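Local coordinates for protein putative transcriptional regulator (Clostridium difficile, PDB 3QI7) that is of unknown function but has a periplasmic-binding-protein-like fold, consistent with a lipoprotein that binds a small ligand such as a sugar, or with a transcriptional regulator, at residues M154-F159 with I187-V192; I160-T165 with V192-P197; P257-T262 with P303-A308. All blocks are in the same frame, centred on the assembly; numbering follows the deposited sequence.

Contact 1: M154-F159 with I187-V192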
loop_
_atom_site.group_PDB
_atom_site.type_symbol
_atom_site.label_atom_id
_atom_site.label_comp_id
_atom_site.label_asym_id
_atom_site.label_seq_id
_atom_site.Cartn_x
_atom_site.Cartn_y
_atom_site.Cartn_z
HETATM N N MSE A 154 -19.197 -2.456 10.547
HETATM C CA MSE A 154 -20.080 -1.667 9.676
HETATM C C MSE A 154 -21.466 -2.272 9.533
HETATM O O MSE A 154 -22.292 -1.733 8.790
HETATM C CB MSE A 154 -19.403 -1.502 8.308
HETATM C CG MSE A 154 -18.159 -0.652 8.415
HETATM SE SE MSE A 154 -17.155 -0.457 6.797
HETATM C CE MSE A 154 -18.259 0.908 5.939
ATOM N N GLY A 155 -21.748 -3.387 10.220
ATOM C CA GLY A 155 -23.083 -3.976 10.193
ATOM C C GLY A 155 -23.306 -5.083 9.180
ATOM O O GLY A 155 -24.451 -5.469 8.930
ATOM N N ALA A 156 -22.232 -5.631 8.615
ATOM C CA ALA A 156 -22.375 -6.731 7.620
ATOM C C ALA A 156 -23.029 -8.004 8.194
ATOM O O ALA A 156 -22.621 -8.515 9.250
ATOM C CB ALA A 156 -21.039 -7.079 7.017
ATOM N N LYS A 157 -24.017 -8.522 7.471
ATOM C CA LYS A 157 -24.666 -9.770 7.857
ATOM C C LYS A 157 -24.173 -10.947 7.018
ATOM O O LYS A 157 -24.522 -12.101 7.300
ATOM C CB LYS A 157 -26.186 -9.626 7.794
ATOM C CG LYS A 157 -26.744 -8.661 8.831
ATOM C CD LYS A 157 -26.213 -8.965 10.221
ATOM C CE LYS A 157 -27.147 -8.421 11.314
ATOM N NZ LYS A 157 -26.431 -8.231 12.618
ATOM N N ALA A 158 -23.368 -10.654 5.987
ATOM C CA ALA A 158 -22.616 -11.676 5.228
ATOM C C ALA A 158 -21.405 -10.955 4.617
ATOM O O ALA A 158 -21.412 -9.726 4.488
ATOM C CB ALA A 158 -23.500 -12.338 4.117
ATOM N N PHE A 159 -20.370 -11.715 4.269
ATOM C CA PHE A 159 -19.209 -11.223 3.541
ATOM C C PHE A 159 -19.096 -12.030 2.248
ATOM O O PHE A 159 -18.909 -13.258 2.304
ATOM C CB PHE A 159 -17.949 -11.421 4.379
ATOM C CG PHE A 159 -16.698 -10.799 3.814
ATOM C CD1 PHE A 159 -16.057 -11.325 2.668
ATOM C CD2 PHE A 159 -16.081 -9.733 4.487
ATOM C CE1 PHE A 159 -14.893 -10.758 2.223
ATOM C CE2 PHE A 159 -14.924 -9.152 3.993
ATOM C CZ PHE A 159 -14.331 -9.681 2.888
ATOM N N ILE A 187 -16.093 -14.603 14.412
ATOM C CA ILE A 187 -16.925 -13.455 14.772
ATOM C C ILE A 187 -18.381 -13.586 14.285
ATOM O O ILE A 187 -19.135 -12.622 14.278
ATOM C CB ILE A 187 -16.275 -12.128 14.290
ATOM C CG1 ILE A 187 -16.275 -11.983 12.768
ATOM C CG2 ILE A 187 -14.844 -12.068 14.828
ATOM C CD1 ILE A 187 -15.734 -10.657 12.214
ATOM N N GLY A 188 -18.756 -14.774 13.847
ATOM C CA GLY A 188 -20.143 -15.032 13.494
ATOM C C GLY A 188 -20.627 -14.265 12.300
ATOM O O GLY A 188 -21.788 -13.884 12.258
ATOM N N LEU A 189 -19.745 -14.035 11.329
ATOM C CA LEU A 189 -20.124 -13.383 10.071
ATOM C C LEU A 189 -20.189 -14.420 8.950
ATOM O O LEU A 189 -19.156 -14.946 8.520
ATOM C CB LEU A 189 -19.104 -12.305 9.689
ATOM C CG LEU A 189 -19.293 -11.486 8.396
ATOM C CD1 LEU A 189 -20.752 -11.006 8.242
ATOM C CD2 LEU A 189 -18.317 -10.310 8.396
ATOM N N PRO A 190 -21.397 -14.693 8.434
ATOM C CA PRO A 190 -21.494 -15.608 7.302
ATOM C C PRO A 190 -20.550 -15.224 6.158
ATOM O O PRO A 190 -20.444 -14.070 5.794
ATOM C CB PRO A 190 -22.970 -15.502 6.892
ATOM C CG PRO A 190 -23.679 -15.139 8.179
ATOM C CD PRO A 190 -22.718 -14.221 8.883
ATOM N N PHE A 191 -19.831 -16.208 5.631
ATOM C CA PHE A 191 -18.865 -15.968 4.589
ATOM C C PHE A 191 -19.275 -16.749 3.337
ATOM O O PHE A 191 -19.609 -17.922 3.426
ATOM C CB PHE A 191 -17.472 -16.382 5.065
ATOM C CG PHE A 191 -16.425 -16.275 4.018
ATOM C CD1 PHE A 191 -15.826 -15.066 3.747
ATOM C CD2 PHE A 191 -16.011 -17.405 3.312
ATOM C CE1 PHE A 191 -14.844 -14.967 2.760
ATOM C CE2 PHE A 191 -15.037 -17.319 2.348
ATOM C CZ PHE A 191 -14.451 -16.093 2.066
ATOM N N VAL A 192 -19.248 -16.079 2.184
ATOM C CA VAL A 192 -19.637 -16.679 0.913
ATOM C C VAL A 192 -18.500 -16.524 -0.073
ATOM O O VAL A 192 -18.152 -15.404 -0.437
ATOM C CB VAL A 192 -20.896 -15.991 0.346
ATOM C CG1 VAL A 192 -21.345 -16.677 -0.970
ATOM C CG2 VAL A 192 -22.020 -15.981 1.424
HETATM O O HOH W 1 -22.556 -10.933 11.083
#
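Leu189 lays its CD1 methyl over the backbone of Ala156-Ala158, 3.3 Å from Ala156 O, while its CD2 rests on Phe159 CB. The contact opens the parallel pairing of strands 159-164 and 191-196, the two strands of a right-handed beta-alpha-beta crossover whose helix, 171-186, ends just before Ile187. In Leu189, CG anti to the backbone N (chi1 180°) turns the branch toward 156-159. Next to it the Pro190 ring packs mainly on a carbonyl: its CD and CG both approach Lys157 O, CD at 3.2 Å, and its CB also touches Ala158 CB. Pairing then begins with two short, fairly straight backbone bonds that embrace Phe159, Phe159 N to Pro190 O at 2.8 Å and Val192 N to Phe159 O at 2.8 Å. On one face of this new sheet the rings of Phe159 and Phe191 run side by side in the same direction, their planes 29° apart. They are slid so far that the centroids lie 6.0 Å apart and little of one ring covers the other; Phe159 CD1 and Phe191 CE1 do the touching. Helix 171-186 covers both rings through Ile180. On the other edge of Phe159's strand, Ala158 bonds through its backbone to Asn228. Upstream, Gly155 ends helix 140-153 in a Schellman motif. Where the two segments have not yet paired, a water bridges them, donating to Ala156 O at 3.0 Å and to Gly188 O at 3.3 Å.

Contact 2: I160-T165 with V192-P197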
loop_
_atom_site.group_PDB
_atom_site.type_symbol
_atom_site.label_atom_id
_atom_site.label_comp_id
_atom_site.label_asym_id
_atom_site.label_seq_id
_atom_site.Cartn_x
_atom_site.Cartn_y
_atom_site.Cartn_z
ATOM N N ILE A 160 -19.225 -11.358 1.104
ATOM C CA ILE A 160 -19.102 -12.023 -0.219
ATOM C C ILE A 160 -17.679 -11.753 -0.761
ATOM O O ILE A 160 -17.278 -10.601 -0.856
ATOM C CB ILE A 160 -20.191 -11.547 -1.230
ATOM C CG1 ILE A 160 -21.554 -11.344 -0.552
ATOM C CG2 ILE A 160 -20.349 -12.569 -2.396
ATOM C CD1 ILE A 160 -22.186 -12.571 0.189
ATOM N N HIS A 161 -16.907 -12.819 -1.043
ATOM C CA HIS A 161 -15.547 -12.735 -1.603
ATOM C C HIS A 161 -15.519 -13.227 -3.043
ATOM O O HIS A 161 -15.956 -14.361 -3.307
ATOM C CB HIS A 161 -14.623 -13.626 -0.770
ATOM C CG HIS A 161 -13.176 -13.542 -1.150
ATOM N ND1 HIS A 161 -12.644 -14.228 -2.232
ATOM C CD2 HIS A 161 -12.140 -12.902 -0.559
ATOM C CE1 HIS A 161 -11.344 -13.982 -2.296
ATOM N NE2 HIS A 161 -11.015 -13.177 -1.297
ATOM N N TYR A 162 -15.061 -12.359 -3.959
ATOM C CA TYR A 162 -15.031 -12.634 -5.407
ATOM C C TYR A 162 -13.570 -12.650 -5.893
ATOM O O TYR A 162 -12.826 -11.710 -5.661
ATOM C CB TYR A 162 -15.800 -11.544 -6.185
ATOM C CG TYR A 162 -17.293 -11.571 -6.041
ATOM C CD1 TYR A 162 -18.037 -12.553 -6.639
ATOM C CD2 TYR A 162 -17.969 -10.570 -5.337
ATOM C CE1 TYR A 162 -19.412 -12.584 -6.504
ATOM C CE2 TYR A 162 -19.331 -10.585 -5.205
ATOM C CZ TYR A 162 -20.063 -11.599 -5.798
ATOM O OH TYR A 162 -21.431 -11.607 -5.666
ATOM N N ALA A 163 -13.204 -13.716 -6.618
ATOM C CA ALA A 163 -11.856 -13.965 -7.142
ATOM C C ALA A 163 -11.960 -15.142 -8.100
ATOM O O ALA A 163 -12.752 -16.056 -7.860
ATOM C CB ALA A 163 -10.905 -14.366 -6.012
ATOM N N SER A 164 -11.165 -15.124 -9.166
ATOM C CA SER A 164 -11.079 -16.256 -10.103
ATOM C C SER A 164 -10.192 -17.367 -9.517
ATOM O O SER A 164 -9.398 -17.107 -8.635
ATOM C CB SER A 164 -10.491 -15.799 -11.439
ATOM O OG SER A 164 -9.078 -15.645 -11.368
ATOM N N THR A 165 -10.269 -18.585 -10.053
ATOM C CA THR A 165 -9.401 -19.649 -9.534
ATOM C C THR A 165 -7.924 -19.387 -9.881
ATOM O O THR A 165 -7.035 -19.753 -9.094
ATOM C CB THR A 165 -9.890 -21.040 -9.935
ATOM O OG1 THR A 165 -10.021 -21.140 -11.346
ATOM C CG2 THR A 165 -11.252 -21.313 -9.306
ATOM N N VAL A 192 -19.248 -16.079 2.184
ATOM C CA VAL A 192 -19.637 -16.679 0.913
ATOM C C VAL A 192 -18.500 -16.524 -0.073
ATOM O O VAL A 192 -18.152 -15.404 -0.437
ATOM C CB VAL A 192 -20.896 -15.991 0.346
ATOM C CG1 VAL A 192 -21.345 -16.677 -0.970
ATOM C CG2 VAL A 192 -22.020 -15.981 1.424
ATOM N N GLN A 193 -17.895 -17.632 -0.517
ATOM C CA GLN A 193 -16.840 -17.532 -1.545
ATOM C C GLN A 193 -17.407 -17.840 -2.923
ATOM O O GLN A 193 -18.024 -18.882 -3.126
ATOM C CB GLN A 193 -15.652 -18.457 -1.238
ATOM C CG GLN A 193 -14.679 -18.577 -2.383
ATOM C CD GLN A 193 -13.548 -19.496 -2.057
ATOM O OE1 GLN A 193 -13.388 -19.885 -0.914
ATOM N NE2 GLN A 193 -12.780 -19.884 -3.070
ATOM N N VAL A 194 -17.199 -16.918 -3.858
ATOM C CA VAL A 194 -17.714 -17.044 -5.211
ATOM C C VAL A 194 -16.580 -16.925 -6.211
ATOM O O VAL A 194 -15.846 -15.907 -6.238
ATOM C CB VAL A 194 -18.774 -15.990 -5.507
ATOM C CG1 VAL A 194 -19.386 -16.213 -6.937
ATOM C CG2 VAL A 194 -19.853 -16.031 -4.451
ATOM N N ASN A 195 -16.442 -17.983 -7.021
ATOM C CA ASN A 195 -15.482 -18.036 -8.119
ATOM C C ASN A 195 -15.980 -17.294 -9.355
ATOM O O ASN A 195 -17.032 -17.631 -9.945
ATOM C CB ASN A 195 -15.136 -19.484 -8.506
ATOM C CG ASN A 195 -14.268 -20.217 -7.447
ATOM O OD1 ASN A 195 -13.821 -19.646 -6.439
ATOM N ND2 ASN A 195 -14.043 -21.516 -7.693
ATOM N N THR A 196 -15.199 -16.289 -9.729
ATOM C CA THR A 196 -15.408 -15.483 -10.929
ATOM C C THR A 196 -14.631 -16.112 -12.119
ATOM O O THR A 196 -13.628 -16.814 -11.902
ATOM C CB THR A 196 -14.910 -14.028 -10.722
ATOM O OG1 THR A 196 -13.520 -14.027 -10.370
ATOM C CG2 THR A 196 -15.670 -13.341 -9.607
ATOM N N PRO A 197 -15.087 -15.857 -13.358
ATOM C CA PRO A 197 -14.378 -16.370 -14.545
ATOM C C PRO A 197 -12.926 -15.875 -14.631
ATOM O O PRO A 197 -12.643 -14.701 -14.376
ATOM C CB PRO A 197 -15.200 -15.823 -15.725
ATOM C CG PRO A 197 -16.561 -15.574 -15.166
ATOM C CD PRO A 197 -16.350 -15.181 -13.715
HETATM O O HOH W 2 -13.786 -15.981 -4.274
HETATM O O HOH W 3 -12.482 -19.232 -11.884
#
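Tyr162 brings CD1 and CE1 of its ring obliquely to Val194: CE1 lies 3.6 Å from Val194 CB, and the two side chains run alongside each other. With Ile160 and Val192 they form the close-packed face of strands 159-164 and 191-196, further along the same crossover. Ile160 CD1 meets Val192 CG2 at 3.6 Å, its CG1 standing anti to the carbonyl carbon (chi1 -39°). The methyl of Thr196 comes across Tyr162 at about a right angle, touching CB and CD1. Helix 203-223 covers this face, and there Tyr162 OH is hydrogen-bonded to Asp215. The backbone ladder is firm at its start, where His161 N meets Val192 O almost straight (175°) and Val194 N meets His161 O at 2.9 Å. It slackens at Ala163 N to Val194 O, weak at 3.5 Å; the last bond, Thr196 N to Ala163 O, is straight at the donor but comes from above the carbonyl plane. On the other face, where helix 171-186 packs on His161 and Gln193, exposure is confined to Gln193 and Asn195 of the outer strand, with His161 and Ala163 buried beside them. One water, in the plane of the His161 ring at its edge, is 2.9 Å from His161 ND1; another, at the strand ends, accepts from Thr165 N and donates to Thr196 O at 2.7 Å. The first water also donates to Val194 O at 2.8 Å, so this carbonyl gains a shorter bond beside the weak one from Ala163 N.

Contact 3: P257-T262 with P303-A308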
loop_
_atom_site.group_PDB
_atom_site.type_symbol
_atom_site.label_atom_id
_atom_site.label_comp_id
_atom_site.label_asym_id
_atom_site.label_seq_id
_atom_site.Cartn_x
_atom_site.Cartn_y
_atom_site.Cartn_z
ATOM N N PRO A 257 -7.075 -0.492 -0.630
ATOM C CA PRO A 257 -7.645 0.844 -0.407
ATOM C C PRO A 257 -6.841 1.977 -1.043
ATOM O O PRO A 257 -5.631 2.056 -0.878
ATOM C CB PRO A 257 -7.642 0.981 1.110
ATOM C CG PRO A 257 -7.793 -0.445 1.604
ATOM C CD PRO A 257 -6.924 -1.233 0.637
ATOM N N SER A 258 -7.545 2.807 -1.806
ATOM C CA SER A 258 -6.949 3.923 -2.514
ATOM C C SER A 258 -7.989 4.965 -2.925
ATOM O O SER A 258 -8.894 4.654 -3.683
ATOM C CB SER A 258 -6.217 3.434 -3.762
ATOM O OG SER A 258 -5.733 4.553 -4.474
ATOM N N PRO A 259 -7.840 6.204 -2.443
ATOM C CA PRO A 259 -8.751 7.277 -2.854
ATOM C C PRO A 259 -8.638 7.621 -4.332
ATOM O O PRO A 259 -9.622 8.100 -4.952
ATOM C CB PRO A 259 -8.298 8.472 -2.000
ATOM C CG PRO A 259 -7.471 7.907 -0.917
ATOM C CD PRO A 259 -6.859 6.655 -1.445
ATOM N N ILE A 260 -7.441 7.430 -4.897
ATOM C CA ILE A 260 -7.174 7.870 -6.264
ATOM C C ILE A 260 -7.522 6.811 -7.330
ATOM O O ILE A 260 -7.894 7.164 -8.457
ATOM C CB ILE A 260 -5.722 8.383 -6.399
ATOM C CG1 ILE A 260 -5.488 9.031 -7.773
ATOM C CG2 ILE A 260 -4.703 7.262 -6.120
ATOM C CD1 ILE A 260 -6.429 10.195 -8.098
ATOM N N GLN A 261 -7.473 5.528 -6.981
ATOM C CA GLN A 261 -7.833 4.466 -7.940
ATOM C C GLN A 261 -9.299 4.131 -7.845
ATOM O O GLN A 261 -9.818 3.873 -6.745
ATOM C CB GLN A 261 -7.034 3.180 -7.662
ATOM C CG GLN A 261 -5.572 3.315 -7.837
ATOM C CD GLN A 261 -5.210 3.759 -9.245
ATOM O OE1 GLN A 261 -4.739 4.879 -9.445
ATOM N NE2 GLN A 261 -5.470 2.892 -10.231
ATOM N N THR A 262 -9.976 4.145 -8.991
ATOM C CA THR A 262 -11.361 3.668 -9.093
ATOM C C THR A 262 -12.413 4.608 -8.477
ATOM O O THR A 262 -13.423 4.899 -9.111
ATOM C CB THR A 262 -11.562 2.232 -8.476
ATOM O OG1 THR A 262 -10.555 1.317 -8.974
ATOM C CG2 THR A 262 -12.971 1.729 -8.818
ATOM N N PRO A 303 -6.716 6.408 5.144
ATOM C CA PRO A 303 -6.451 7.806 4.829
ATOM C C PRO A 303 -5.622 8.015 3.554
ATOM O O PRO A 303 -5.695 9.086 2.934
ATOM C CB PRO A 303 -5.629 8.288 6.053
ATOM C CG PRO A 303 -6.040 7.438 7.110
ATOM C CD PRO A 303 -6.231 6.087 6.489
HETATM N N MSE A 304 -4.807 7.024 3.198
HETATM C CA MSE A 304 -3.991 7.084 1.978
HETATM C C MSE A 304 -3.667 5.678 1.479
HETATM O O MSE A 304 -3.723 4.735 2.252
HETATM C CB MSE A 304 -2.696 7.908 2.193
HETATM C CG MSE A 304 -1.853 7.588 3.414
HETATM SE SE MSE A 304 -0.458 8.939 3.824
HETATM C CE MSE A 304 0.453 9.110 2.127
ATOM N N PRO A 305 -3.319 5.539 0.191
ATOM C CA PRO A 305 -3.007 4.198 -0.267
ATOM C C PRO A 305 -1.709 3.712 0.314
ATOM O O PRO A 305 -0.847 4.517 0.590
ATOM C CB PRO A 305 -2.841 4.342 -1.768
ATOM C CG PRO A 305 -3.060 5.844 -2.091
ATOM C CD PRO A 305 -3.059 6.579 -0.831
HETATM N N MSE A 306 -1.574 2.419 0.464
HETATM C CA MSE A 306 -0.318 1.861 0.970
HETATM C C MSE A 306 0.873 2.132 -0.022
HETATM O O MSE A 306 2.035 2.327 0.399
HETATM C CB MSE A 306 -0.490 0.360 1.214
HETATM C CG MSE A 306 -1.223 0.007 2.495
HETATM SE SE MSE A 306 -0.149 0.613 4.056
HETATM C CE MSE A 306 1.307 -0.516 3.983
ATOM N N ASP A 307 0.583 2.149 -1.323
ATOM C CA ASP A 307 1.587 2.476 -2.343
ATOM C C ASP A 307 2.191 3.869 -2.165
ATOM O O ASP A 307 3.309 4.124 -2.630
ATOM C CB ASP A 307 0.994 2.399 -3.772
ATOM C CG ASP A 307 0.837 0.957 -4.285
ATOM O OD1 ASP A 307 1.222 0.019 -3.569
ATOM O OD2 ASP A 307 0.324 0.776 -5.414
ATOM N N ALA A 308 1.451 4.775 -1.538
ATOM C CA ALA A 308 1.972 6.095 -1.163
ATOM C C ALA A 308 2.538 6.161 0.262
ATOM O O ALA A 308 3.591 6.750 0.504
ATOM C CB ALA A 308 0.892 7.192 -1.373
HETATM O O HOH W 4 -3.553 0.497 -0.140
#
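A water does the polar work between these two proline-rich turns: it donates to Pro257 O at 2.7 Å and accepts from Met306 N at 2.8 Å, joining a loop carbonyl to the first turn of helix 306-324. The segments otherwise meet through the ring of Pro305, the N-cap residue of that helix. Pro305 CA sets its hydrogen toward Pro257 O at 3.4 Å, a CA-H...O contact, and Pro305 CG lies against Ser258 OG at 3.8 Å. The ring of Pro259 meets that of Pro305 obliquely, CD to CD at 3.9 Å. With chi1 at 176°, trans to its amide nitrogen, the hydroxyl of Ser258 turns to the following residues, OG accepting from Gln261 N at 3.2 Å and, weakly, from Ile260 N. This ST motif curls 258-261 into a turn beside Pro305. Gln254 holds Ser258 N through its side chain. Helix 279-292 packs on both rings, with Ile282 and Asn283 on Pro259 and Tyr279 on Pro305. The proline rings and the water thus lie between the loop that follows helix 234-247 and the start of helix 306-324, close to the centre of the molecule. The contact probably sits where the two lobes of a periplasmic-binding-protein-like fold meet.

Overall arrangement
From the N terminus the chain first builds most of the large mixed sheet, then crosses through helix 140-153 to the three-stranded parallel sheet. Segment 154-159 enters strand 159-164, and 160-165 continues it; after helix 171-186 the chain returns through 187-192 and 192-197. Contacts 1 and 2 therefore cross along the chain, close the same beta-alpha-beta loop, share Val192 and touch where Phe191 CZ packs on His161 CB. Contact 3 follows in series, closing a later loop of 40 residues and setting the stretch after helix 234-247 beside the start of helix 306-324. It lies near the centre of the molecule, its centre about 25 Å from that of contact 1 and 23 Å from that of contact 2.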